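Local coordinates for niemann-Pick type C2 protein (Camponotus japonicus, PDB 3WEB) that binds oleic acid inside an immunoglobulin-like beta-sandwich and probably carries such lipids as part of chemical communication in worker ants, at residues I91-T96 against W112-E117; E72-P77 against V81-K86; S19-D22 against K27-I30. All coordinates share one frame; numbering follows the deposited sequence.

Contact 1: residues I91-T96 against W112-E117; sequences IEYKVT and WEFRNE. With OLA (oleic acid), chain B.
Y93, W112 and F114 form a buried aromatic cluster that bridges the two sheets of the sandwich, with strand 91-99 on one side and strand 107-116 on the other. The backbones stay far apart, the closest CA atoms being those of Y93 and F114 at 10.4 Å, and rings fill the distance between them. F114 meets Y93 edge-to-face: its CZ sits over the centre of the tyrosine ring, 3.6 Å from Y93 CG, with the planes at 84°. W112 approaches the same tyrosine obliquely, CZ2 lying 3.5 Å from Y93 CE2, with the planes inclined at 49°. The CB of Y93 already points toward the other strand, and chi1 of 170°, with CG anti to the backbone N, carries the ring on in that direction. The immunoglobulin-like sandwich of the ML domain holds its lipid between such sheets, and here oleic acid passes over the W112 member of the cluster: its C8 rests over one face of the indole, toward the rim and 3.8 Å from W112 CD2. V95, two residues along the strand from Y93, touches the chain nearer its carboxylate, with V95 CG2 3.7 Å from OLA C2. The polar atoms of the cluster share one water, which donates to Y93 OH at 3.0 Å and accepts from W112 NE1 at 3.1 Å; it also lies in the plane of the F114 ring, at the edge. F42 of strand 34-44 adds a further edge-to-face partner for F114.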
ATOM      1  N   ILE A  91     -10.856  -6.880   6.013  1.00 12.61           N
ATOM      2  CA  ILE A  91     -11.467  -5.712   5.388  1.00 12.51           C
ATOM      3  C   ILE A  91     -10.657  -5.330   4.154  1.00 12.41           C
ATOM      4  O   ILE A  91      -9.577  -5.873   3.928  1.00 11.96           O
ATOM      5  CB  ILE A  91     -11.554  -4.521   6.367  1.00 12.81           C
ATOM      6  CG1 ILE A  91     -10.181  -4.269   7.013  1.00 13.46           C
ATOM      7  CG2 ILE A  91     -12.615  -4.801   7.429  1.00 12.58           C
ATOM      8  CD1 ILE A  91     -10.125  -3.051   7.908  1.00 14.83           C
ATOM      9  N   GLU A  92     -11.193  -4.406   3.364  1.00 12.76           N
ATOM     10  CA  GLU A  92     -10.560  -4.009   2.118  1.00 13.87           C
ATOM     11  C   GLU A  92     -10.383  -2.503   2.031  1.00 13.47           C
ATOM     12  O   GLU A  92     -11.334  -1.732   2.204  1.00 14.10           O
ATOM     13  CB  GLU A  92     -11.369  -4.512   0.928  1.00 15.23           C
ATOM     14  CG  GLU A  92     -10.797  -4.065  -0.406  1.00 17.19           C
ATOM     15  CD  GLU A  92     -11.652  -4.519  -1.558  1.00 18.73           C
ATOM     16  OE1 GLU A  92     -12.863  -4.231  -1.551  1.00 20.23           O
ATOM     17  OE2 GLU A  92     -11.101  -5.181  -2.456  1.00 22.23           O
ATOM     18  N   TYR A  93      -9.142  -2.102   1.783  1.00 13.30           N
ATOM     19  CA  TYR A  93      -8.792  -0.727   1.468  1.00 13.62           C
ATOM     20  C   TYR A  93      -8.803  -0.494  -0.039  1.00 14.04           C
ATOM     21  O   TYR A  93      -8.365  -1.355  -0.810  1.00 13.36           O
ATOM     22  CB  TYR A  93      -7.406  -0.438   2.007  1.00 13.37           C
ATOM     23  CG  TYR A  93      -6.806   0.880   1.565  1.00 13.86           C
ATOM     24  CD1 TYR A  93      -7.232   2.075   2.127  1.00 14.03           C
ATOM     25  CD2 TYR A  93      -5.796   0.921   0.606  1.00 14.18           C
ATOM     26  CE1 TYR A  93      -6.672   3.285   1.745  1.00 14.52           C
ATOM     27  CE2 TYR A  93      -5.228   2.129   0.223  1.00 14.81           C
ATOM     28  CZ  TYR A  93      -5.674   3.303   0.792  1.00 14.52           C
ATOM     29  OH  TYR A  93      -5.097   4.499   0.427  1.00 15.18           O
ATOM     30  N   LYS A  94      -9.324   0.668  -0.433  1.00 15.35           N
ATOM     31  CA  LYS A  94      -9.347   1.110  -1.830  1.00 17.26           C
ATOM     32  C   LYS A  94      -8.793   2.526  -1.991  1.00 17.48           C
ATOM     33  O   LYS A  94      -9.068   3.416  -1.183  1.00 17.88           O
ATOM     34  CB  LYS A  94     -10.771   1.035  -2.392  1.00 18.16           C
ATOM     35  CG  LYS A  94     -11.313  -0.387  -2.511  1.00 19.88           C
ATOM     36  CD  LYS A  94     -12.617  -0.463  -3.297  1.00 22.32           C
ATOM     37  CE  LYS A  94     -13.816  -0.763  -2.400  1.00 23.64           C
ATOM     38  NZ  LYS A  94     -14.173   0.341  -1.460  1.00 25.86           N
ATOM     39  N   VAL A  95      -8.012   2.731  -3.048  1.00 17.48           N
ATOM     40  CA  VAL A  95      -7.494   4.064  -3.372  1.00 18.03           C
ATOM     41  C   VAL A  95      -7.282   4.207  -4.880  1.00 18.74           C
ATOM     42  O   VAL A  95      -6.875   3.258  -5.564  1.00 18.87           O
ATOM     43  CB  VAL A  95      -6.218   4.423  -2.552  1.00 17.72           C
ATOM     44  CG1 VAL A  95      -5.023   3.553  -2.926  1.00 17.24           C
ATOM     45  CG2 VAL A  95      -5.865   5.901  -2.674  1.00 17.98           C
ATOM     46  N   THR A  96      -7.594   5.399  -5.381  1.00 20.34           N
ATOM     47  CA  THR A  96      -7.334   5.768  -6.764  1.00 21.31           C
ATOM     48  C   THR A  96      -6.409   6.974  -6.742  1.00 22.23           C
ATOM     49  O   THR A  96      -6.644   7.932  -6.002  1.00 21.87           O
ATOM     50  CB  THR A  96      -8.635   6.112  -7.512  1.00 21.72           C
ATOM     51  OG1 THR A  96      -9.458   4.943  -7.594  1.00 22.17           O
ATOM     52  CG2 THR A  96      -8.348   6.616  -8.935  1.00 21.89           C
ATOM     53  N   TRP A 112       5.093  -0.488   1.243  1.00 15.04           N
ATOM     54  CA  TRP A 112       3.873   0.203   1.617  1.00 14.82           C
ATOM     55  C   TRP A 112       3.343  -0.408   2.898  1.00 14.27           C
ATOM     56  O   TRP A 112       3.117  -1.622   2.967  1.00 13.67           O
ATOM     57  CB  TRP A 112       2.867   0.078   0.470  1.00 14.97           C
ATOM     58  CG  TRP A 112       1.499   0.633   0.718  1.00 15.59           C
ATOM     59  CD1 TRP A 112       1.181   1.833   1.298  1.00 15.76           C
ATOM     60  CD2 TRP A 112       0.257   0.031   0.331  1.00 15.90           C
ATOM     61  NE1 TRP A 112      -0.181   1.998   1.324  1.00 15.79           N
ATOM     62  CE2 TRP A 112      -0.775   0.909   0.736  1.00 15.94           C
ATOM     63  CE3 TRP A 112      -0.083  -1.173  -0.305  1.00 16.06           C
ATOM     64  CZ2 TRP A 112      -2.133   0.624   0.527  1.00 15.90           C
ATOM     65  CZ3 TRP A 112      -1.439  -1.456  -0.521  1.00 15.85           C
ATOM     66  CH2 TRP A 112      -2.446  -0.559  -0.099  1.00 16.04           C
ATOM     67  N   GLU A 113       3.162   0.438   3.913  1.00 14.48           N
ATOM     68  CA  GLU A 113       2.776  -0.013   5.245  1.00 14.62           C
ATOM     69  C   GLU A 113       1.519   0.669   5.762  1.00 13.83           C
ATOM     70  O   GLU A 113       1.271   1.839   5.481  1.00 13.30           O
ATOM     71  CB  GLU A 113       3.900   0.245   6.261  1.00 16.09           C
ATOM     72  CG  GLU A 113       5.290  -0.207   5.839  1.00 18.72           C
ATOM     73  CD  GLU A 113       6.342   0.068   6.901  1.00 20.17           C
ATOM     74  OE1 GLU A 113       6.100   0.915   7.794  1.00 20.75           O
ATOM     75  OE2 GLU A 113       7.417  -0.569   6.843  1.00 22.33           O
ATOM     76  N   PHE A 114       0.725  -0.082   6.519  1.00 12.86           N
ATOM     77  CA  PHE A 114      -0.318   0.498   7.361  1.00 12.70           C
ATOM     78  C   PHE A 114       0.128   0.301   8.799  1.00 12.81           C
ATOM     79  O   PHE A 114       0.448  -0.817   9.207  1.00 12.09           O
ATOM     80  CB  PHE A 114      -1.659  -0.231   7.179  1.00 12.78           C
ATOM     81  CG  PHE A 114      -2.491   0.247   6.019  1.00 12.96           C
ATOM     82  CD1 PHE A 114      -1.991   1.125   5.061  1.00 13.19           C
ATOM     83  CD2 PHE A 114      -3.799  -0.212   5.877  1.00 13.04           C
ATOM     84  CE1 PHE A 114      -2.778   1.549   3.998  1.00 13.43           C
ATOM     85  CE2 PHE A 114      -4.591   0.210   4.813  1.00 12.99           C
ATOM     86  CZ  PHE A 114      -4.081   1.090   3.872  1.00 13.29           C
ATOM     87  N   ARG A 115       0.158   1.390   9.557  1.00 13.08           N
ATOM     88  CA  ARG A 115       0.462   1.321  10.976  1.00 13.68           C
ATOM     89  C   ARG A 115      -0.743   1.741  11.804  1.00 13.65           C
ATOM     90  O   ARG A 115      -1.595   2.517  11.344  1.00 13.25           O
ATOM     91  CB  ARG A 115       1.663   2.209  11.304  1.00 14.51           C
ATOM     92  CG  ARG A 115       2.936   1.792  10.590  1.00 16.00           C
ATOM     93  CD  ARG A 115       4.070   2.747  10.903  1.00 17.89           C
ATOM     94  NE  ARG A 115       5.290   2.393  10.181  1.00 19.97           N
ATOM     95  CZ  ARG A 115       6.430   3.075  10.268  1.00 21.67           C
ATOM     96  NH1 ARG A 115       6.519   4.141  11.061  1.00 23.12           N
ATOM     97  NH2 ARG A 115       7.488   2.695   9.565  1.00 22.51           N
ATOM     98  N   ASN A 116      -0.816   1.238  13.030  1.00 13.61           N
ATOM     99  CA  ASN A 116      -1.841   1.710  13.949  1.00 14.53           C
ATOM    100  C   ASN A 116      -1.372   2.966  14.685  1.00 15.38           C
ATOM    101  O   ASN A 116      -0.275   3.486  14.435  1.00 15.34           O
ATOM    102  CB  ASN A 116      -2.270   0.609  14.924  1.00 13.77           C
ATOM    103  CG  ASN A 116      -1.167   0.206  15.892  1.00 13.56           C
ATOM    104  OD1 ASN A 116      -0.097   0.818  15.939  1.00 13.66           O
ATOM    105  ND2 ASN A 116      -1.432  -0.827  16.675  1.00 13.69           N
ATOM    106  N   GLU A 117      -2.215   3.424  15.603  1.00 17.57           N
ATOM    107  CA  GLU A 117      -1.975   4.617  16.414  1.00 19.18           C
ATOM    108  C   GLU A 117      -0.711   4.516  17.285  1.00 18.89           C
ATOM    109  O   GLU A 117      -0.169   5.536  17.727  1.00 19.48           O
ATOM    110  CB  GLU A 117      -3.205   4.898  17.290  1.00 20.45           C
ATOM    111  CG  GLU A 117      -3.523   3.840  18.352  1.00 21.74           C
ATOM    112  CD  GLU A 117      -4.338   2.652  17.859  1.00 23.50           C
ATOM    113  OE1 GLU A 117      -4.683   2.585  16.658  1.00 23.37           O
ATOM    114  OE2 GLU A 117      -4.649   1.763  18.687  1.00 25.17           O
TER
HETATM  115  C1  OLA B 201      -2.195   8.927  -1.396  1.00 39.15           C
HETATM  116  O1  OLA B 201      -2.510   8.823  -0.187  1.00 37.00           O
HETATM  117  O2  OLA B 201      -1.471   9.852  -1.832  1.00 39.46           O
HETATM  118  C2  OLA B 201      -2.719   7.899  -2.375  1.00 39.08           C
HETATM  119  C3  OLA B 201      -1.571   7.092  -2.975  1.00 38.86           C
HETATM  120  C4  OLA B 201      -1.853   5.596  -2.913  1.00 39.21           C
HETATM  121  C5  OLA B 201      -0.892   4.881  -1.973  1.00 38.35           C
HETATM  122  C6  OLA B 201      -0.763   3.403  -2.313  1.00 38.79           C
HETATM  123  C7  OLA B 201       0.641   3.110  -2.829  1.00 38.03           C
HETATM  124  C8  OLA B 201       0.883   1.626  -3.102  1.00 38.75           C
HETATM  125  C9  OLA B 201       0.315   1.221  -4.448  1.00 38.03           C
HETATM  126  C10 OLA B 201       0.967   1.344  -5.609  1.00 38.45           C
HETATM  127  C11 OLA B 201       2.367   1.905  -5.724  1.00 39.52           C
HETATM  128  C12 OLA B 201       2.496   2.693  -7.019  1.00 40.99           C
HETATM  129  C13 OLA B 201       3.251   3.997  -6.794  1.00 42.39           C
HETATM  130  C14 OLA B 201       3.106   4.911  -8.005  1.00 43.69           C
HETATM  131  C15 OLA B 201       4.263   5.898  -8.095  1.00 44.73           C
HETATM  132  C16 OLA B 201       3.797   7.313  -7.773  1.00 45.74           C
HETATM  133  C17 OLA B 201       3.769   8.178  -9.028  1.00 46.46           C
HETATM  134  C18 OLA B 201       4.094   9.622  -8.708  1.00 47.76           C
HETATM  135  O   HOH W   1      -2.330   4.211   1.507  1.00 15.99           O

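Contact 2: residues E72-P77 against V81-K86; sequences EICKDP and VKCPLK
C74 and C83 are joined by a disulfide, SG to SG 2.0 Å, that pins two parts of one long loop together. Both sulfurs lie anti to their own carbonyl carbons (chi1 -79° in C74, -85° in C83). The covalent bridge, with its chi3 of 64° well below 90°, holds C74 CB and C83 CB 3.5 Å apart. The inner flank of the bridge is apolar: C74 SG touches V81 CG1 and L85 CD2, each at 4.1 Å, while I73 CG2 lies against V81 CB.

Water links the two backbones beside the sulfurs. One molecule donates to C74 O and accepts from C83 N at 2.8 Å, and a second lies between D76 O and V81 O. Farther out, S79 in the intervening turn ties the ends of the loop through its hydroxyl, which accepts from V81 N and lies within hydrogen-bonding reach of both I73 O and D76 O, which must share its single proton. On the outer side K75 NZ forms a salt bridge with E72 OE1 at 3.0 Å, and N50 also bonds that carboxylate oxygen. I73, V81 and L85 pack on strand 91-99, with I73 and L85 also meeting V51 of strand 51-59. The whole is a disulfide-closed loop on the connection between strands 62-66 and 91-99, laid over one end of the ML-domain sandwich.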
ATOM      1  N   GLU A  72      -4.005   9.036   6.599  1.00 18.87           N
ATOM      2  CA  GLU A  72      -4.967   8.615   7.608  1.00 19.05           C
ATOM      3  C   GLU A  72      -6.144   7.940   6.910  1.00 18.63           C
ATOM      4  O   GLU A  72      -7.171   8.557   6.610  1.00 18.58           O
ATOM      5  CB  GLU A  72      -5.394   9.772   8.515  1.00 19.84           C
ATOM      6  CG  GLU A  72      -4.284  10.229   9.452  1.00 22.03           C
ATOM      7  CD  GLU A  72      -4.810  11.008  10.639  1.00 22.70           C
ATOM      8  OE1 GLU A  72      -5.105  10.382  11.676  1.00 23.06           O
ATOM      9  OE2 GLU A  72      -4.917  12.248  10.536  1.00 23.90           O
ATOM     10  N   ILE A  73      -5.946   6.651   6.657  1.00 18.51           N
ATOM     11  CA  ILE A  73      -6.850   5.802   5.886  1.00 19.67           C
ATOM     12  C   ILE A  73      -8.290   5.818   6.387  1.00 19.07           C
ATOM     13  O   ILE A  73      -9.228   5.841   5.587  1.00 18.68           O
ATOM     14  CB  ILE A  73      -6.327   4.343   5.888  1.00 20.65           C
ATOM     15  CG1 ILE A  73      -4.883   4.272   5.358  1.00 21.70           C
ATOM     16  CG2 ILE A  73      -7.290   3.403   5.170  1.00 22.69           C
ATOM     17  CD1 ILE A  73      -4.646   4.945   4.025  1.00 21.73           C
ATOM     18  N   CYS A  74      -8.462   5.799   7.705  1.00 19.28           N
ATOM     19  CA  CYS A  74      -9.794   5.745   8.304  1.00 20.16           C
ATOM     20  C   CYS A  74     -10.550   7.061   8.166  1.00 20.48           C
ATOM     21  O   CYS A  74     -11.776   7.093   8.269  1.00 20.20           O
ATOM     22  CB  CYS A  74      -9.701   5.332   9.772  1.00 20.57           C
ATOM     23  SG  CYS A  74      -9.478   3.554   9.956  1.00 22.28           S
ATOM     24  N   LYS A  75      -9.808   8.139   7.914  1.00 20.43           N
ATOM     25  CA  LYS A  75     -10.381   9.473   7.788  1.00 21.35           C
ATOM     26  C   LYS A  75     -10.545   9.902   6.323  1.00 21.05           C
ATOM     27  O   LYS A  75     -11.020  11.000   6.039  1.00 22.42           O
ATOM     28  CB  LYS A  75      -9.530  10.469   8.583  1.00 21.92           C
ATOM     29  CG  LYS A  75      -9.456  10.120  10.062  1.00 23.54           C
ATOM     30  CD  LYS A  75      -8.505  11.024  10.828  1.00 24.60           C
ATOM     31  CE  LYS A  75      -8.371  10.547  12.262  1.00 25.78           C
ATOM     32  NZ  LYS A  75      -7.536  11.481  13.068  1.00 27.57           N
ATOM     33  N   ASP A  76     -10.157   9.026   5.402  1.00 19.48           N
ATOM     34  CA  ASP A  76     -10.335   9.256   3.973  1.00 19.28           C
ATOM     35  C   ASP A  76     -11.672   8.648   3.556  1.00 19.58           C
ATOM     36  O   ASP A  76     -11.823   7.435   3.574  1.00 19.08           O
ATOM     37  CB  ASP A  76      -9.161   8.640   3.194  1.00 19.27           C
ATOM     38  CG  ASP A  76      -9.425   8.511   1.697  1.00 19.70           C
ATOM     39  OD1 ASP A  76     -10.407   9.086   1.177  1.00 19.79           O
ATOM     40  OD2 ASP A  76      -8.627   7.820   1.027  1.00 19.88           O
ATOM     41  N   PRO A  77     -12.643   9.497   3.165  1.00 20.62           N
ATOM     42  CA  PRO A  77     -14.007   9.032   2.867  1.00 20.79           C
ATOM     43  C   PRO A  77     -14.103   8.033   1.703  1.00 20.86           C
ATOM     44  O   PRO A  77     -15.088   7.288   1.608  1.00 21.21           O
ATOM     45  CB  PRO A  77     -14.754  10.327   2.530  1.00 21.08           C
ATOM     46  CG  PRO A  77     -13.693  11.260   2.047  1.00 21.26           C
ATOM     47  CD  PRO A  77     -12.475  10.934   2.868  1.00 21.11           C
ATOM     48  N   VAL A  81     -12.643   2.080   4.348  1.00 15.23           N
ATOM     49  CA  VAL A  81     -12.271   1.558   5.662  1.00 15.29           C
ATOM     50  C   VAL A  81     -12.708   2.528   6.758  1.00 15.67           C
ATOM     51  O   VAL A  81     -12.342   3.704   6.741  1.00 15.47           O
ATOM     52  CB  VAL A  81     -10.746   1.323   5.780  1.00 15.48           C
ATOM     53  CG1 VAL A  81     -10.394   0.735   7.143  1.00 15.02           C
ATOM     54  CG2 VAL A  81     -10.257   0.397   4.687  1.00 15.59           C
ATOM     55  N   LYS A  82     -13.486   2.027   7.709  1.00 16.61           N
ATOM     56  CA  LYS A  82     -13.908   2.835   8.851  1.00 17.73           C
ATOM     57  C   LYS A  82     -13.330   2.273  10.141  1.00 17.19           C
ATOM     58  O   LYS A  82     -13.491   1.093  10.448  1.00 17.66           O
ATOM     59  CB  LYS A  82     -15.435   2.908   8.954  1.00 19.66           C
ATOM     60  CG  LYS A  82     -16.142   3.654   7.824  1.00 21.79           C
ATOM     61  CD  LYS A  82     -17.559   4.033   8.256  1.00 25.11           C
ATOM     62  CE  LYS A  82     -18.461   4.332   7.067  1.00 25.98           C
ATOM     63  NZ  LYS A  82     -18.821   3.084   6.332  1.00 27.81           N
ATOM     64  N   CYS A  83     -12.652   3.134  10.893  1.00 16.70           N
ATOM     65  CA  CYS A  83     -12.147   2.800  12.220  1.00 16.71           C
ATOM     66  C   CYS A  83     -13.270   2.900  13.268  1.00 16.13           C
ATOM     67  O   CYS A  83     -14.237   3.629  13.064  1.00 15.93           O
ATOM     68  CB  CYS A  83     -11.009   3.757  12.584  1.00 17.56           C
ATOM     69  SG  CYS A  83      -9.381   3.266  11.962  1.00 19.39           S
ATOM     70  N   PRO A  84     -13.150   2.167  14.391  1.00 15.69           N
ATOM     71  CA  PRO A  84     -12.056   1.252  14.733  1.00 15.39           C
ATOM     72  C   PRO A  84     -12.115  -0.066  13.957  1.00 15.13           C
ATOM     73  O   PRO A  84     -13.200  -0.531  13.591  1.00 15.42           O
ATOM     74  CB  PRO A  84     -12.259   1.014  16.232  1.00 15.59           C
ATOM     75  CG  PRO A  84     -13.723   1.178  16.443  1.00 15.56           C
ATOM     76  CD  PRO A  84     -14.162   2.238  15.468  1.00 15.62           C
ATOM     77  N   LEU A  85     -10.950  -0.652  13.705  1.00 14.57           N
ATOM     78  CA  LEU A  85     -10.874  -1.956  13.055  1.00 14.71           C
ATOM     79  C   LEU A  85     -11.038  -3.033  14.101  1.00 15.12           C
ATOM     80  O   LEU A  85     -10.425  -2.976  15.175  1.00 15.15           O
ATOM     81  CB  LEU A  85      -9.532  -2.144  12.342  1.00 14.36           C
ATOM     82  CG  LEU A  85      -8.959  -1.006  11.489  1.00 14.10           C
ATOM     83  CD1 LEU A  85      -7.678  -1.476  10.804  1.00 14.02           C
ATOM     84  CD2 LEU A  85      -9.962  -0.485  10.469  1.00 14.18           C
ATOM     85  N   LYS A  86     -11.889  -4.001  13.795  1.00 15.44           N
ATOM     86  CA  LYS A  86     -12.102  -5.126  14.691  1.00 15.85           C
ATOM     87  C   LYS A  86     -11.058  -6.216  14.476  1.00 15.71           C
ATOM     88  O   LYS A  86     -10.770  -6.620  13.345  1.00 14.70           O
ATOM     89  CB  LYS A  86     -13.500  -5.710  14.497  1.00 17.06           C
ATOM     90  CG  LYS A  86     -14.643  -4.759  14.811  1.00 18.62           C
ATOM     91  CD  LYS A  86     -15.945  -5.511  14.624  1.00 20.45           C
ATOM     92  CE  LYS A  86     -17.129  -4.738  15.172  1.00 21.15           C
ATOM     93  NZ  LYS A  86     -18.367  -5.385  14.677  1.00 22.75           N
TER
HETATM   94  O   HOH W   2     -13.261   5.847  10.478  1.00 18.29           O
HETATM   95  O   HOH W   3     -13.227   5.924   5.413  1.00 15.72           O

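Contact 3: residues S19-D22 against K27-I30; sequences SSCD and KCSI
C21 and C28 face each other through a disulfide, SG to SG 2.1 Å, whose chi3 of -88° sets the two CB-SG arms nearly at right angles. The sulfurs leave their backbones differently: C21 SG is tucked between its own N and carbonyl carbon (chi1 74°), whereas that of C28 extends opposite its N. C21 CB lies alongside the strand backbone, 3.4 Å from S29 N.

One residue earlier, S20 turns its hydroxyl to the same strand. Its OG donates to S29 O at 2.6 Å, a short bond lying in the carbonyl plane and meeting the C=O at 147°. The S20 hydroxyl also touches I30 CD1, at 3.8 Å, where the isoleucine end bends back although its CB points away from the loop. The S29 side chain looks to other partners, its OG bonding to E25 and K132. On the inner side C28 and I30 pack on I18 of strand 11-18, and I30 touches the bound oleic acid. Covalent bridge and serine bond together fasten a short disulfide-closed loop to the short strand 28-30, which runs parallel to strand 121-131 in the beta-sandwich of this lipid-binding fold.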
ATOM      1  N   SER A  19      -4.558  -2.046 -10.526  1.00 15.08           N
ATOM      2  CA  SER A  19      -5.296  -2.097 -11.799  1.00 15.09           C
ATOM      3  C   SER A  19      -4.416  -2.157 -13.037  1.00 15.25           C
ATOM      4  O   SER A  19      -4.806  -2.750 -14.039  1.00 15.82           O
ATOM      5  CB  SER A  19      -6.260  -0.911 -11.915  1.00 15.70           C
ATOM      6  OG  SER A  19      -5.553   0.316 -11.926  1.00 16.62           O
ATOM      7  N   SER A  20      -3.229  -1.558 -12.965  1.00 14.89           N
ATOM      8  CA  SER A  20      -2.363  -1.436 -14.135  1.00 14.58           C
ATOM      9  C   SER A  20      -1.437  -2.635 -14.343  1.00 14.35           C
ATOM     10  O   SER A  20      -0.751  -2.717 -15.365  1.00 14.38           O
ATOM     11  CB  SER A  20      -1.529  -0.155 -14.027  1.00 14.88           C
ATOM     12  OG  SER A  20      -0.786  -0.148 -12.822  1.00 15.09           O
ATOM     13  N   CYS A  21      -1.398  -3.563 -13.390  1.00 14.23           N
ATOM     14  CA  CYS A  21      -0.471  -4.679 -13.505  1.00 14.60           C
ATOM     15  C   CYS A  21      -1.025  -5.991 -12.990  1.00 14.86           C
ATOM     16  O   CYS A  21      -2.001  -6.014 -12.242  1.00 14.96           O
ATOM     17  CB  CYS A  21       0.847  -4.364 -12.790  1.00 14.75           C
ATOM     18  SG  CYS A  21       0.764  -4.414 -10.983  1.00 15.38           S
ATOM     19  N   ASP A  22      -0.373  -7.074 -13.396  1.00 15.39           N
ATOM     20  CA  ASP A  22      -0.726  -8.408 -12.954  1.00 16.39           C
ATOM     21  C   ASP A  22       0.514  -9.090 -12.365  1.00 15.33           C
ATOM     22  O   ASP A  22       1.613  -8.905 -12.884  1.00 14.48           O
ATOM     23  CB  ASP A  22      -1.246  -9.209 -14.143  1.00 18.22           C
ATOM     24  CG  ASP A  22      -1.899 -10.489 -13.723  1.00 20.85           C
ATOM     25  OD1 ASP A  22      -3.097 -10.452 -13.366  1.00 22.83           O
ATOM     26  OD2 ASP A  22      -1.215 -11.530 -13.741  1.00 22.44           O
ATOM     27  N   LYS A  27       7.700  -7.092 -13.216  1.00 17.09           N
ATOM     28  CA  LYS A  27       7.518  -5.911 -12.369  1.00 16.53           C
ATOM     29  C   LYS A  27       6.094  -5.400 -12.542  1.00 16.07           C
ATOM     30  O   LYS A  27       5.477  -5.642 -13.580  1.00 16.67           O
ATOM     31  CB  LYS A  27       8.511  -4.809 -12.766  1.00 16.82           C
ATOM     32  CG  LYS A  27       9.976  -5.169 -12.553  1.00 18.24           C
ATOM     33  CD  LYS A  27      10.909  -4.055 -13.012  1.00 19.59           C
ATOM     34  CE  LYS A  27      12.349  -4.536 -13.113  1.00 21.23           C
ATOM     35  NZ  LYS A  27      12.861  -5.075 -11.819  1.00 22.59           N
ATOM     36  N   CYS A  28       5.558  -4.717 -11.534  1.00 14.93           N
ATOM     37  CA  CYS A  28       4.236  -4.095 -11.667  1.00 14.95           C
ATOM     38  C   CYS A  28       4.315  -2.844 -12.536  1.00 15.32           C
ATOM     39  O   CYS A  28       4.909  -1.851 -12.120  1.00 14.85           O
ATOM     40  CB  CYS A  28       3.645  -3.738 -10.300  1.00 15.28           C
ATOM     41  SG  CYS A  28       2.037  -2.914 -10.388  1.00 15.74           S
ATOM     42  N   SER A  29       3.731  -2.906 -13.737  1.00 15.81           N
ATOM     43  CA  SER A  29       3.610  -1.736 -14.613  1.00 15.89           C
ATOM     44  C   SER A  29       2.699  -0.687 -13.986  1.00 16.62           C
ATOM     45  O   SER A  29       1.583  -0.996 -13.577  1.00 16.56           O
ATOM     46  CB  SER A  29       3.045  -2.128 -15.987  1.00 16.33           C
ATOM     47  OG  SER A  29       3.855  -3.099 -16.624  1.00 15.96           O
ATOM     48  N   ILE A  30       3.199   0.544 -13.906  1.00 17.43           N
ATOM     49  CA  ILE A  30       2.441   1.704 -13.449  1.00 19.32           C
ATOM     50  C   ILE A  30       2.442   2.682 -14.613  1.00 20.91           C
ATOM     51  O   ILE A  30       3.491   3.209 -14.989  1.00 20.71           O
ATOM     52  CB  ILE A  30       3.081   2.342 -12.186  1.00 19.13           C
ATOM     53  CG1 ILE A  30       3.151   1.321 -11.036  1.00 19.49           C
ATOM     54  CG2 ILE A  30       2.366   3.632 -11.781  1.00 18.82           C
ATOM     55  CD1 ILE A  30       1.827   0.986 -10.377  1.00 20.15           C
TER

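Overall arrangement
From the N terminus, contact 3 comes first, closing the short loop that leaves strand 11-18 and turns into strand 28-30, and so linking a strand of the three-stranded sheet to the mixed sheet. Contact 2 then closes a loop within the connection from strand 62-66 to strand 91-99. Contact 1 follows, joining strands 91-99 and 107-116 across the sandwich. The three lie in series, neither nested nor crossed. Contacts 1 and 2 touch, I73 wedging beside Y93 and F114, with centres about 9 Å apart. Contact 3 is on the opposite side of the chain's centre from contact 2, their centres about 26 Å apart; oleic acid touches both contacts 1 and 3.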